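Local coordinates for protein PnpC (Pseudomonas putida, PDB 3N9T) that probably catalyses the iron(III)-dependent intradiol ring cleavage of hydroxyquinol, as a hydroxyquinol 1,2-dioxygenase of the intradiol ring-cleavage family, at residues His40-Val43 against Glu47-Glu50; Ile76-Thr81 against Gly203-Ala208; Pro129-Gly134 against Gly270-Pro275; Phe184-Thr189 against Leu219-Gln224. One frame throughout, in Å; residues are numbered along the deposited sequence.

The four contacts fall into two groups at opposite sides of the chain's centre. Interactions 1 and 2, centres about 21 Å apart, belong to the helical, lipid-binding part where the second subunit touches: interaction 1 closes helix 26-46, and interaction 2 sets helix 74-81 beside helix 201-209. Interactions 3 and 4, centres about 12 Å apart, share the beta-sheet part, where strands 129-138 and 183-189 are neighbours. Along the chain interaction 1 comes first, the segments of interaction 2 alternate with those of interactions 3 and 4, and both segments of interaction 4 fall between those of interaction 3. Helix 201-209 leads into strand 214-224, so the chain runs directly from a lipid-pocket helix to an iron-binding strand.

Interaction 1 of 4, residues His40-Val43 against Glu47-Glu50; sequences HDFV and ELTE
The carbonyl oxygen of V43 receives the backbone N-H of L48 in the hydrogen bond that closes a Schellman motif at the C-terminal end of helix 26-46. This bond, 3.2 Å from L48 N to V43 O, is fairly straight (160° at the hydrogen). E47 N also comes within 2.9 Å of V43 O, but its N-H points well off the oxygen and the bond is weak; within the motif its partner is S44 O. E47 is the C-prime residue, and its positive phi of 58° turns the chain out of the helix. Its side chain leaves the backbone away from 40-43, and its carboxylate forms a salt bridge with R94 of the second subunit, so the helix end also belongs to the dimer contact. Just beyond, T49 takes the N-cap position of helix 50-65, which makes this a tight helix-to-helix turn. Beneath the polar turn the packing is apolar. F42, whose ring also touches the bound phospholipid, brings CZ to 4.4 Å from CD1 of L48. V43 has CG1 anti to the backbone N (chi1 169°), a setting that carries this methyl to 4.0 Å from L48 CB.

Interaction 2 of 4, residues Ile76-Thr81 against Gly203-Ala208; sequences ILLSDT and GEMLDA. With HGX (1-heptadecanoyl-2-tridecanoyl-3-glycerol-phosphonyl choline), chain B.
Helices 76-81 and 203-208 run in nearly the same direction, their axes 26° apart and no closer than 11.2 Å, and side chains bridge the distance without any hydrogen bond between them. M205 does most of the bridging. Its chain leaves the backbone extended and then bends at chi3 (84°), which brings the methyl up to T81. The sulfur lies 3.7 Å from CD1 of L78, the two side chains crossing at about a right angle, while CE reaches 3.4 Å from T81 OG1 as the methionine slides past the threonine in the opposite direction. L206 adds a looser contact, CD2 to T81 CB at 4.3 Å. The T81 hydroxyl is turned back to its own helix and donates to L77 O at 3.0 Å; that carbonyl also accepts T81 N, from the other face of its plane, so the buried hydroxyl is satisfied while its rotation is fixed. L78 forks between protein and lipid: CD1 meets the methionine, and CD2 packs 3.7 Å from C39 of the phospholipid acyl chain. An alanine here would lose both branches and would probably open a gap between the M205 sulfur and the lipid tail. S79 CB touches the acyl end at C48, whereas at the other end of the lipid A208 CB lies 3.7 Å from the phosphate ester oxygen O3P. F59 of helix 50-65 packs on both L78 and M205. L78, S79 and A208, with F59, line part of the hydrophobic phospholipid pocket made by the dioxygenase helices, with the M205-T81 packing behind them.

Interaction 3 of 4, residues Pro129-Gly134 against Gly270-Pro275; sequences PALVYG and GGLDMP
L131 points toward the 270-275 loop and divides its two methyls between neighbours there. CD1 meets CD1 of L272 at 3.6 Å, the two leucines crossing at a slant, whereas CD2 is pressed against the M274 methyl, with CE at 3.4 Å, tighter than usual van der Waals contact. M274 approaches at about a right angle to the leucine, and the bend at chi2 (-68°) brings its CE against the isobutyl group, 4.0 Å from L131 CB. An alanine in place of L131 would remove both methyls and would probably leave the L272 and M274 ends without their partner on the strand. The contact lays the loop that precedes strand 278-287 over strand 129-138 of the dioxygenase beta-sheet, where L131 is hydrogen-bonded through its backbone to K279 and A281. Y133, two residues on, points the same way. One face of its ring carries L131 CD2, 4.1 Å above the plane and offset toward the rim, and CE2 lies 3.7 Å from G270 N. The phenol hydroxyl is held by D268 and R262. G270 has positive phi, and a CB on it would come about 3.3 Å from Y133 CD2.

Interaction 4 of 4, residues Phe184-Thr189 against Leu219-Gln224; sequences FAIQTT and LHFMIQ. With FE (Fe (III) ion), chain D.
I186 and F221 approach from opposite directions, CD1 of the isoleucine lying 4.0 Å from CE2 of the F221 ring. The same CE2 is approached more loosely by F184, whose CE1 lies 4.4 Å away. I186 reaches across because CG1 stands anti to its carbonyl carbon (chi1 -64°) and the chain then runs on extended to CD1. No hydrogen bond joins the two segments: strands 183-189 and 214-224 are not paired with each other, and their contact is made by apolar side chains across the interior of the beta fold. Around this centre, V151 of strand 148-152 packs on both I186 and F221 and L149 touches F184, while F221 also packs on L235 and meets the F285 ring. On the first strand, backbone bonds from F184 to G134 and from I186 to V132 hold these side chains in position beside strand 129-138.

On the second strand H220, the residue before F221, directs its side chain to the iron instead of the apolar interior. Its NE2 binds the iron(III) ion at 1.9 Å, and a water is a further ligand at 2.1 Å from the metal. Y160, Y194 and H218 supply the other protein ligands, the two-tyrosine, two-histidine set of intradiol dioxygenases, and W152 stacks on the H220 ring. The chemistry thus divides along one strand: the contacts described for the F221 side chain are apolar, while the neighbouring imidazole binds the ferric ion through NE2, and the packing of the strand is likely to bear on where that imidazole sits.

Interaction 1 of 4, residues His40-Val43 against Glu47-Glu50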
loop_
_atom_site.group_PDB
_atom_site.type_symbol
_atom_site.label_atom_id
_atom_site.label_comp_id
_atom_site.label_asym_id
_atom_site.label_seq_id
_atom_site.Cartn_x
_atom_site.Cartn_y
_atom_site.Cartn_z
ATOM N N HIS A 40 -9.706 5.461 3.288
ATOM C CA HIS A 40 -10.154 6.521 4.163
ATOM C C HIS A 40 -11.066 5.982 5.284
ATOM O O HIS A 40 -10.950 6.460 6.395
ATOM C CB HIS A 40 -10.937 7.621 3.403
ATOM C CG HIS A 40 -10.051 8.576 2.656
ATOM N ND1 HIS A 40 -10.142 9.946 2.816
ATOM C CD2 HIS A 40 -9.026 8.365 1.796
ATOM C CE1 HIS A 40 -9.247 10.535 2.038
ATOM N NE2 HIS A 40 -8.558 9.597 1.415
ATOM N N ASP A 41 -11.911 4.985 4.997
ATOM C CA ASP A 41 -12.715 4.375 6.069
ATOM C C ASP A 41 -11.833 3.661 7.111
ATOM O O ASP A 41 -12.103 3.685 8.306
ATOM C CB ASP A 41 -13.736 3.402 5.507
ATOM C CG ASP A 41 -14.975 4.134 4.892
ATOM O OD1 ASP A 41 -15.140 5.362 5.088
ATOM O OD2 ASP A 41 -15.756 3.448 4.217
ATOM N N PHE A 42 -10.812 2.975 6.643
ATOM C CA PHE A 42 -9.828 2.417 7.556
ATOM C C PHE A 42 -9.160 3.469 8.477
ATOM O O PHE A 42 -9.095 3.316 9.744
ATOM C CB PHE A 42 -8.783 1.650 6.740
ATOM C CG PHE A 42 -7.472 1.513 7.441
ATOM C CD1 PHE A 42 -7.365 0.713 8.614
ATOM C CD2 PHE A 42 -6.343 2.145 6.941
ATOM C CE1 PHE A 42 -6.151 0.595 9.252
ATOM C CE2 PHE A 42 -5.146 2.060 7.613
ATOM C CZ PHE A 42 -5.043 1.249 8.748
ATOM N N VAL A 43 -8.616 4.501 7.862
ATOM C CA VAL A 43 -7.930 5.554 8.635
ATOM C C VAL A 43 -8.923 6.183 9.673
ATOM O O VAL A 43 -8.578 6.420 10.817
ATOM C CB VAL A 43 -7.378 6.612 7.691
ATOM C CG1 VAL A 43 -6.903 7.855 8.444
ATOM C CG2 VAL A 43 -6.195 6.044 6.891
ATOM N N GLU A 47 -8.723 5.834 13.669
ATOM C CA GLU A 47 -8.236 7.188 14.044
ATOM C C GLU A 47 -6.742 7.181 14.068
ATOM O O GLU A 47 -6.100 7.433 15.087
ATOM C CB GLU A 47 -8.893 7.631 15.362
ATOM C CG GLU A 47 -10.400 7.717 15.116
ATOM C CD GLU A 47 -11.188 8.407 16.216
ATOM O OE1 GLU A 47 -10.758 8.392 17.354
ATOM O OE2 GLU A 47 -12.247 8.958 15.919
ATOM N N LEU A 48 -6.165 6.783 12.928
ATOM C CA LEU A 48 -4.726 6.668 12.783
ATOM C C LEU A 48 -3.991 7.944 13.249
ATOM O O LEU A 48 -4.388 9.074 12.871
ATOM C CB LEU A 48 -4.398 6.426 11.262
ATOM C CG LEU A 48 -3.077 5.719 10.949
ATOM C CD1 LEU A 48 -3.231 4.259 11.375
ATOM C CD2 LEU A 48 -2.820 5.767 9.436
ATOM N N THR A 49 -2.937 7.788 14.073
ATOM C CA THR A 49 -2.172 8.935 14.494
ATOM C C THR A 49 -1.163 9.327 13.423
ATOM O O THR A 49 -0.859 8.559 12.500
ATOM C CB THR A 49 -1.412 8.654 15.847
ATOM O OG1 THR A 49 -0.347 7.743 15.623
ATOM C CG2 THR A 49 -2.375 8.180 16.945
ATOM N N GLU A 50 -0.596 10.518 13.552
ATOM C CA GLU A 50 0.429 10.944 12.608
ATOM C C GLU A 50 1.655 10.033 12.718
ATOM O O GLU A 50 2.280 9.702 11.724
ATOM C CB GLU A 50 0.827 12.407 12.954
ATOM C CG GLU A 50 -0.314 13.374 12.577
ATOM C CD GLU A 50 -0.277 14.754 13.262
ATOM O OE1 GLU A 50 -0.549 14.854 14.498
ATOM O OE2 GLU A 50 -0.061 15.741 12.502
#

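Interaction 2 of 4, residues Ile76-Thr81 against Gly203-Ala208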
loop_
_atom_site.group_PDB
_atom_site.type_symbol
_atom_site.label_atom_id
_atom_site.label_comp_id
_atom_site.label_asym_id
_atom_site.label_seq_id
_atom_site.Cartn_x
_atom_site.Cartn_y
_atom_site.Cartn_z
ATOM N N ILE A 76 4.786 -8.796 -3.090
ATOM C CA ILE A 76 4.037 -10.039 -3.278
ATOM C C ILE A 76 3.997 -10.794 -1.951
ATOM O O ILE A 76 2.949 -11.272 -1.522
ATOM C CB ILE A 76 4.645 -10.892 -4.384
ATOM C CG1 ILE A 76 4.500 -10.152 -5.728
ATOM C CG2 ILE A 76 3.988 -12.323 -4.418
ATOM C CD1 ILE A 76 4.890 -10.993 -6.991
ATOM N N LEU A 77 5.140 -10.884 -1.283
ATOM C CA LEU A 77 5.160 -11.539 0.020
ATOM C C LEU A 77 4.224 -10.866 1.002
ATOM O O LEU A 77 3.589 -11.546 1.795
ATOM C CB LEU A 77 6.612 -11.565 0.568
ATOM C CG LEU A 77 6.816 -12.483 1.746
ATOM C CD1 LEU A 77 6.428 -13.930 1.377
ATOM C CD2 LEU A 77 8.360 -12.458 1.957
ATOM N N LEU A 78 4.138 -9.526 0.976
ATOM C CA LEU A 78 3.162 -8.809 1.841
ATOM C C LEU A 78 1.731 -9.136 1.463
ATOM O O LEU A 78 0.897 -9.432 2.361
ATOM C CB LEU A 78 3.401 -7.270 1.744
ATOM C CG LEU A 78 2.572 -6.336 2.621
ATOM C CD1 LEU A 78 2.754 -6.677 4.144
ATOM C CD2 LEU A 78 2.942 -4.865 2.311
ATOM N N SER A 79 1.448 -9.099 0.147
ATOM C CA SER A 79 0.116 -9.554 -0.392
ATOM C C SER A 79 -0.202 -10.967 0.082
ATOM O O SER A 79 -1.328 -11.240 0.566
ATOM C CB SER A 79 0.110 -9.560 -1.957
ATOM O OG SER A 79 -1.150 -10.043 -2.437
ATOM N N ASP A 80 0.817 -11.844 0.056
ATOM C CA ASP A 80 0.578 -13.263 0.447
ATOM C C ASP A 80 0.243 -13.363 1.922
ATOM O O ASP A 80 -0.726 -14.005 2.268
ATOM C CB ASP A 80 1.807 -14.133 0.200
ATOM C CG ASP A 80 2.184 -14.281 -1.294
ATOM O OD1 ASP A 80 1.375 -14.085 -2.213
ATOM O OD2 ASP A 80 3.323 -14.699 -1.527
ATOM N N THR A 81 1.075 -12.733 2.783
ATOM C CA THR A 81 0.935 -12.814 4.240
ATOM C C THR A 81 -0.261 -12.035 4.796
ATOM O O THR A 81 -0.670 -12.262 5.932
ATOM C CB THR A 81 2.236 -12.414 5.005
ATOM O OG1 THR A 81 2.635 -11.091 4.627
ATOM C CG2 THR A 81 3.378 -13.417 4.661
ATOM N N GLY A 203 8.844 -9.802 7.590
ATOM C CA GLY A 203 9.306 -10.464 8.845
ATOM C C GLY A 203 9.032 -9.623 10.068
ATOM O O GLY A 203 8.663 -10.146 11.122
ATOM N N GLU A 204 9.150 -8.294 9.925
ATOM C CA GLU A 204 8.863 -7.380 11.039
ATOM C C GLU A 204 7.425 -7.354 11.407
ATOM O O GLU A 204 7.079 -7.368 12.601
ATOM C CB GLU A 204 9.232 -5.944 10.707
ATOM C CG GLU A 204 10.700 -5.651 10.757
ATOM C CD GLU A 204 10.982 -4.235 10.205
ATOM O OE1 GLU A 204 10.064 -3.341 10.257
ATOM O OE2 GLU A 204 12.096 -4.045 9.687
ATOM N N MET A 205 6.561 -7.266 10.391
ATOM C CA MET A 205 5.143 -7.334 10.621
ATOM C C MET A 205 4.731 -8.672 11.301
ATOM O O MET A 205 3.958 -8.671 12.265
ATOM C CB MET A 205 4.403 -7.171 9.267
ATOM C CG MET A 205 2.826 -7.318 9.393
ATOM S SD MET A 205 2.144 -7.437 7.715
ATOM C CE MET A 205 2.421 -9.247 7.484
ATOM N N LEU A 206 5.208 -9.812 10.781
ATOM C CA LEU A 206 4.934 -11.114 11.404
ATOM C C LEU A 206 5.460 -11.160 12.857
ATOM O O LEU A 206 4.796 -11.666 13.723
ATOM C CB LEU A 206 5.540 -12.288 10.587
ATOM C CG LEU A 206 4.991 -12.406 9.129
ATOM C CD1 LEU A 206 5.684 -13.485 8.460
ATOM C CD2 LEU A 206 3.545 -12.702 9.125
ATOM N N ASP A 207 6.639 -10.620 13.108
ATOM C CA ASP A 207 7.108 -10.543 14.488
ATOM C C ASP A 207 6.216 -9.735 15.452
ATOM O O ASP A 207 5.805 -10.217 16.521
ATOM C CB ASP A 207 8.556 -10.069 14.534
ATOM C CG ASP A 207 9.138 -10.241 15.946
ATOM O OD1 ASP A 207 9.262 -11.389 16.420
ATOM O OD2 ASP A 207 9.378 -9.235 16.590
ATOM N N ALA A 208 5.826 -8.541 15.025
ATOM C CA ALA A 208 4.887 -7.726 15.763
ATOM C C ALA A 208 3.553 -8.421 15.957
ATOM O O ALA A 208 2.903 -8.257 17.001
ATOM C CB ALA A 208 4.685 -6.392 15.061
HETATM O O11 HGX B . 2.093 0.086 16.090
HETATM C C11 HGX B . 2.777 0.455 15.186
HETATM C C12 HGX B . 2.163 1.340 14.150
HETATM C C13 HGX B . 1.600 0.506 13.026
HETATM C C14 HGX B . 1.233 1.514 11.971
HETATM C C15 HGX B . 0.608 0.858 10.804
HETATM C C16 HGX B . 0.030 1.921 9.924
HETATM C C17 HGX B . -0.258 1.316 8.574
HETATM C C18 HGX B . -1.229 2.241 7.867
HETATM C C19 HGX B . -0.930 2.309 6.386
HETATM C C20 HGX B . -1.280 3.730 5.937
HETATM C C21 HGX B . -0.105 4.702 6.079
HETATM C C22 HGX B . 0.151 5.619 4.879
HETATM C C23 HGX B . -0.718 5.345 3.647
HETATM O O3 HGX B . 4.154 0.038 15.143
HETATM C C3 HGX B . 4.662 -0.946 16.040
HETATM C C2 HGX B . 5.002 -2.260 15.349
HETATM C C1 HGX B . 5.788 -3.076 16.336
HETATM O O3P HGX B . 4.859 -3.510 17.316
HETATM O O2 HGX B . 5.849 -2.105 14.214
HETATM C C31 HGX B . 5.326 -2.675 12.966
HETATM O O31 HGX B . 5.895 -3.592 12.426
HETATM C C32 HGX B . 4.158 -2.189 12.202
HETATM C C33 HGX B . 4.204 -3.025 10.918
HETATM C C34 HGX B . 3.539 -2.233 9.825
HETATM C C35 HGX B . 2.544 -3.026 9.016
HETATM C C36 HGX B . 2.067 -2.138 7.924
HETATM C C37 HGX B . 1.567 -3.038 6.811
HETATM C C38 HGX B . 0.872 -2.119 5.848
HETATM C C39 HGX B . 0.837 -2.726 4.460
HETATM C C40 HGX B . -0.551 -2.684 3.843
HETATM C C42 HGX B . -0.827 -1.413 3.037
HETATM C C43 HGX B . -1.056 -1.663 1.534
HETATM C C44 HGX B . -1.604 -3.051 1.189
HETATM C C45 HGX B . -0.680 -3.731 0.184
HETATM C C46 HGX B . -0.686 -5.270 0.257
HETATM C C47 HGX B . -0.997 -5.859 -1.114
HETATM C C48 HGX B . 0.310 -5.797 -1.878
HETATM O O1 HGX B . 6.814 -3.678 18.874
HETATM P P1 HGX B . 5.305 -3.413 18.852
HETATM O O4 HGX B . 4.752 -2.092 19.357
HETATM O O5 HGX B . 4.527 -4.672 19.547
HETATM C C4 HGX B . 4.737 -4.982 20.942
HETATM C C5 HGX B . 5.414 -6.346 21.150
HETATM N N1 HGX B . 6.900 -6.370 21.300
HETATM C C6 HGX B . 7.251 -7.493 22.194
HETATM C C7 HGX B . 7.481 -5.127 21.868
HETATM C C8 HGX B . 7.507 -6.646 19.983
#

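Interaction 3 of 4, residues Pro129-Gly134 against Gly270-Pro275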
loop_
_atom_site.group_PDB
_atom_site.type_symbol
_atom_site.label_atom_id
_atom_site.label_comp_id
_atom_site.label_asym_id
_atom_site.label_seq_id
_atom_site.Cartn_x
_atom_site.Cartn_y
_atom_site.Cartn_z
ATOM N N PRO A 129 11.294 -41.624 1.242
ATOM C CA PRO A 129 10.690 -41.975 -0.089
ATOM C C PRO A 129 9.160 -41.969 -0.023
ATOM O O PRO A 129 8.587 -42.377 1.010
ATOM C CB PRO A 129 11.232 -43.420 -0.339
ATOM C CG PRO A 129 12.672 -43.345 0.385
ATOM C CD PRO A 129 12.196 -42.707 1.732
ATOM N N ALA A 130 8.490 -41.472 -1.074
ATOM C CA ALA A 130 7.028 -41.480 -1.058
ATOM C C ALA A 130 6.548 -41.783 -2.471
ATOM O O ALA A 130 7.168 -41.392 -3.427
ATOM C CB ALA A 130 6.476 -40.088 -0.580
ATOM N N LEU A 131 5.416 -42.433 -2.569
ATOM C CA LEU A 131 4.756 -42.561 -3.898
ATOM C C LEU A 131 3.540 -41.648 -3.843
ATOM O O LEU A 131 2.682 -41.840 -2.938
ATOM C CB LEU A 131 4.262 -43.988 -4.092
ATOM C CG LEU A 131 3.445 -44.232 -5.388
ATOM C CD1 LEU A 131 4.309 -43.869 -6.656
ATOM C CD2 LEU A 131 2.964 -45.699 -5.397
ATOM N N VAL A 132 3.456 -40.643 -4.739
ATOM C CA VAL A 132 2.243 -39.809 -4.832
ATOM C C VAL A 132 1.550 -40.272 -6.103
ATOM O O VAL A 132 2.136 -40.245 -7.178
ATOM C CB VAL A 132 2.570 -38.271 -4.843
ATOM C CG1 VAL A 132 1.221 -37.450 -5.083
ATOM C CG2 VAL A 132 3.244 -37.840 -3.520
ATOM N N TYR A 133 0.340 -40.777 -6.005
ATOM C CA TYR A 133 -0.313 -41.337 -7.179
ATOM C C TYR A 133 -1.821 -41.054 -7.144
ATOM O O TYR A 133 -2.369 -40.598 -6.120
ATOM C CB TYR A 133 -0.022 -42.870 -7.274
ATOM C CG TYR A 133 -0.754 -43.724 -6.287
ATOM C CD1 TYR A 133 -0.560 -43.561 -4.888
ATOM C CD2 TYR A 133 -1.533 -44.803 -6.718
ATOM C CE1 TYR A 133 -1.259 -44.371 -3.952
ATOM C CE2 TYR A 133 -2.211 -45.635 -5.795
ATOM C CZ TYR A 133 -2.043 -45.425 -4.426
ATOM O OH TYR A 133 -2.717 -46.227 -3.536
ATOM N N GLY A 134 -2.507 -41.316 -8.264
ATOM C CA GLY A 134 -3.951 -41.029 -8.294
ATOM C C GLY A 134 -4.428 -40.928 -9.738
ATOM O O GLY A 134 -3.910 -41.613 -10.616
ATOM N N GLY A 270 -0.690 -48.448 -7.744
ATOM C CA GLY A 270 -0.907 -48.023 -9.129
ATOM C C GLY A 270 -0.133 -48.907 -10.114
ATOM O O GLY A 270 0.296 -48.417 -11.195
ATOM N N GLY A 271 0.058 -50.193 -9.765
ATOM C CA GLY A 271 0.796 -51.123 -10.653
ATOM C C GLY A 271 2.301 -51.116 -10.438
ATOM O O GLY A 271 3.066 -51.877 -11.074
ATOM N N LEU A 272 2.777 -50.271 -9.527
ATOM C CA LEU A 272 4.182 -50.315 -9.201
ATOM C C LEU A 272 4.385 -51.394 -8.137
ATOM O O LEU A 272 3.440 -51.804 -7.426
ATOM C CB LEU A 272 4.650 -48.947 -8.699
ATOM C CG LEU A 272 4.276 -47.831 -9.700
ATOM C CD1 LEU A 272 4.682 -46.533 -9.088
ATOM C CD2 LEU A 272 5.055 -48.047 -11.030
ATOM N N ASP A 273 5.602 -51.871 -8.059
ATOM C CA ASP A 273 5.940 -52.836 -7.062
ATOM C C ASP A 273 6.987 -52.190 -6.200
ATOM O O ASP A 273 8.120 -52.033 -6.640
ATOM C CB ASP A 273 6.521 -54.089 -7.714
ATOM C CG ASP A 273 6.875 -55.163 -6.663
ATOM O OD1 ASP A 273 6.349 -55.078 -5.516
ATOM O OD2 ASP A 273 7.663 -56.078 -6.993
ATOM N N MET A 274 6.608 -51.744 -5.007
ATOM C CA MET A 274 7.562 -50.987 -4.211
ATOM C C MET A 274 8.421 -51.941 -3.381
ATOM O O MET A 274 7.889 -52.770 -2.600
ATOM C CB MET A 274 6.858 -49.946 -3.311
ATOM C CG MET A 274 6.068 -48.841 -4.027
ATOM S SD MET A 274 7.143 -47.715 -4.941
ATOM C CE MET A 274 5.946 -47.094 -6.036
ATOM N N PRO A 275 9.738 -51.790 -3.483
ATOM C CA PRO A 275 10.662 -52.768 -2.878
ATOM C C PRO A 275 10.719 -52.714 -1.360
ATOM O O PRO A 275 10.893 -53.759 -0.759
ATOM C CB PRO A 275 12.030 -52.414 -3.497
ATOM C CG PRO A 275 11.913 -50.952 -3.880
ATOM C CD PRO A 275 10.441 -50.662 -4.138
#

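Interaction 4 of 4, residues Phe184-Thr189 against Leu219-Gln224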
loop_
_atom_site.group_PDB
_atom_site.type_symbol
_atom_site.label_atom_id
_atom_site.label_comp_id
_atom_site.label_asym_id
_atom_site.label_seq_id
_atom_site.Cartn_x
_atom_site.Cartn_y
_atom_site.Cartn_z
ATOM N N PHE A 184 -1.928 -41.424 -12.701
ATOM C CA PHE A 184 -0.554 -40.913 -12.679
ATOM C C PHE A 184 0.197 -41.483 -11.448
ATOM O O PHE A 184 -0.425 -41.885 -10.480
ATOM C CB PHE A 184 -0.576 -39.380 -12.618
ATOM C CG PHE A 184 -1.039 -38.839 -11.329
ATOM C CD1 PHE A 184 -0.117 -38.589 -10.298
ATOM C CD2 PHE A 184 -2.369 -38.540 -11.142
ATOM C CE1 PHE A 184 -0.533 -38.112 -9.066
ATOM C CE2 PHE A 184 -2.800 -38.036 -9.923
ATOM C CZ PHE A 184 -1.902 -37.840 -8.883
ATOM N N ALA A 185 1.509 -41.459 -11.487
ATOM C CA ALA A 185 2.306 -41.880 -10.362
ATOM C C ALA A 185 3.665 -41.200 -10.396
ATOM O O ALA A 185 4.351 -41.077 -11.448
ATOM C CB ALA A 185 2.435 -43.436 -10.321
ATOM N N ILE A 186 4.027 -40.699 -9.225
ATOM C CA ILE A 186 5.190 -39.848 -9.030
ATOM C C ILE A 186 5.967 -40.427 -7.835
ATOM O O ILE A 186 5.421 -40.534 -6.742
ATOM C CB ILE A 186 4.700 -38.431 -8.589
ATOM C CG1 ILE A 186 3.872 -37.765 -9.727
ATOM C CG2 ILE A 186 5.922 -37.581 -8.181
ATOM C CD1 ILE A 186 3.132 -36.452 -9.319
ATOM N N GLN A 187 7.240 -40.771 -8.019
ATOM C CA GLN A 187 8.055 -41.120 -6.852
ATOM C C GLN A 187 8.828 -39.875 -6.456
ATOM O O GLN A 187 9.383 -39.174 -7.307
ATOM C CB GLN A 187 9.011 -42.299 -7.135
ATOM C CG GLN A 187 8.305 -43.687 -7.072
ATOM C CD GLN A 187 9.327 -44.845 -7.234
ATOM O OE1 GLN A 187 9.591 -45.308 -8.344
ATOM N NE2 GLN A 187 9.911 -45.269 -6.141
ATOM N N THR A 188 8.853 -39.627 -5.143
ATOM C CA THR A 188 9.479 -38.454 -4.608
ATOM C C THR A 188 9.905 -38.680 -3.152
ATOM O O THR A 188 10.003 -39.831 -2.669
ATOM C CB THR A 188 8.565 -37.211 -4.818
ATOM O OG1 THR A 188 9.255 -36.003 -4.487
ATOM C CG2 THR A 188 7.176 -37.297 -4.098
ATOM N N THR A 189 10.167 -37.585 -2.458
ATOM C CA THR A 189 10.287 -37.683 -0.985
ATOM C C THR A 189 9.161 -36.931 -0.305
ATOM O O THR A 189 8.552 -36.069 -0.922
ATOM C CB THR A 189 11.623 -37.173 -0.503
ATOM O OG1 THR A 189 11.823 -35.845 -0.968
ATOM C CG2 THR A 189 12.781 -38.122 -0.935
ATOM N N LEU A 219 2.963 -30.241 -1.985
ATOM C CA LEU A 219 3.454 -30.522 -3.326
ATOM C C LEU A 219 2.641 -29.611 -4.268
ATOM O O LEU A 219 1.412 -29.554 -4.133
ATOM C CB LEU A 219 3.243 -32.025 -3.633
ATOM C CG LEU A 219 3.667 -32.602 -5.009
ATOM C CD1 LEU A 219 5.179 -32.297 -5.370
ATOM C CD2 LEU A 219 3.411 -34.114 -5.022
ATOM N N HIS A 220 3.323 -28.909 -5.187
ATOM C CA HIS A 220 2.661 -27.965 -6.121
ATOM C C HIS A 220 2.262 -28.734 -7.340
ATOM O O HIS A 220 3.005 -29.588 -7.766
ATOM C CB HIS A 220 3.604 -26.856 -6.577
ATOM C CG HIS A 220 3.981 -25.865 -5.494
ATOM N ND1 HIS A 220 3.193 -24.776 -5.184
ATOM C CD2 HIS A 220 5.058 -25.804 -4.659
ATOM C CE1 HIS A 220 3.766 -24.080 -4.206
ATOM N NE2 HIS A 220 4.896 -24.685 -3.860
ATOM N N PHE A 221 1.037 -28.526 -7.831
ATOM C CA PHE A 221 0.598 -29.096 -9.138
ATOM C C PHE A 221 0.075 -28.005 -10.093
ATOM O O PHE A 221 -0.743 -27.133 -9.669
ATOM C CB PHE A 221 -0.564 -30.059 -8.959
ATOM C CG PHE A 221 -0.186 -31.380 -8.366
ATOM C CD1 PHE A 221 0.067 -31.478 -6.979
ATOM C CD2 PHE A 221 -0.047 -32.520 -9.179
ATOM C CE1 PHE A 221 0.423 -32.696 -6.416
ATOM C CE2 PHE A 221 0.289 -33.781 -8.601
ATOM C CZ PHE A 221 0.561 -33.848 -7.222
ATOM N N MET A 222 0.492 -28.090 -11.371
ATOM C CA MET A 222 -0.211 -27.428 -12.450
ATOM C C MET A 222 -0.602 -28.497 -13.461
ATOM O O MET A 222 0.261 -29.173 -14.007
ATOM C CB MET A 222 0.696 -26.378 -13.124
ATOM C CG MET A 222 -0.035 -25.665 -14.383
ATOM S SD MET A 222 1.050 -24.437 -15.038
ATOM C CE MET A 222 0.231 -22.980 -14.670
ATOM N N ILE A 223 -1.894 -28.660 -13.698
ATOM C CA ILE A 223 -2.400 -29.734 -14.545
ATOM C C ILE A 223 -3.104 -29.113 -15.746
ATOM O O ILE A 223 -3.914 -28.205 -15.577
ATOM C CB ILE A 223 -3.398 -30.604 -13.747
ATOM C CG1 ILE A 223 -2.720 -31.035 -12.433
ATOM C CG2 ILE A 223 -3.869 -31.850 -14.547
ATOM C CD1 ILE A 223 -3.474 -31.949 -11.600
ATOM N N GLN A 224 -2.768 -29.586 -16.948
ATOM C CA GLN A 224 -3.342 -29.074 -18.180
ATOM C C GLN A 224 -3.763 -30.255 -19.043
ATOM O O GLN A 224 -3.086 -31.279 -19.052
ATOM C CB GLN A 224 -2.313 -28.211 -18.942
ATOM C CG GLN A 224 -2.077 -26.872 -18.308
ATOM C CD GLN A 224 -0.956 -26.152 -18.973
ATOM O OE1 GLN A 224 0.209 -26.399 -18.699
ATOM N NE2 GLN A 224 -1.297 -25.292 -19.873
HETATM FE FE FE D . 5.652 -24.172 -2.158
HETATM O O HOH W 1 5.441 -22.222 -2.974
#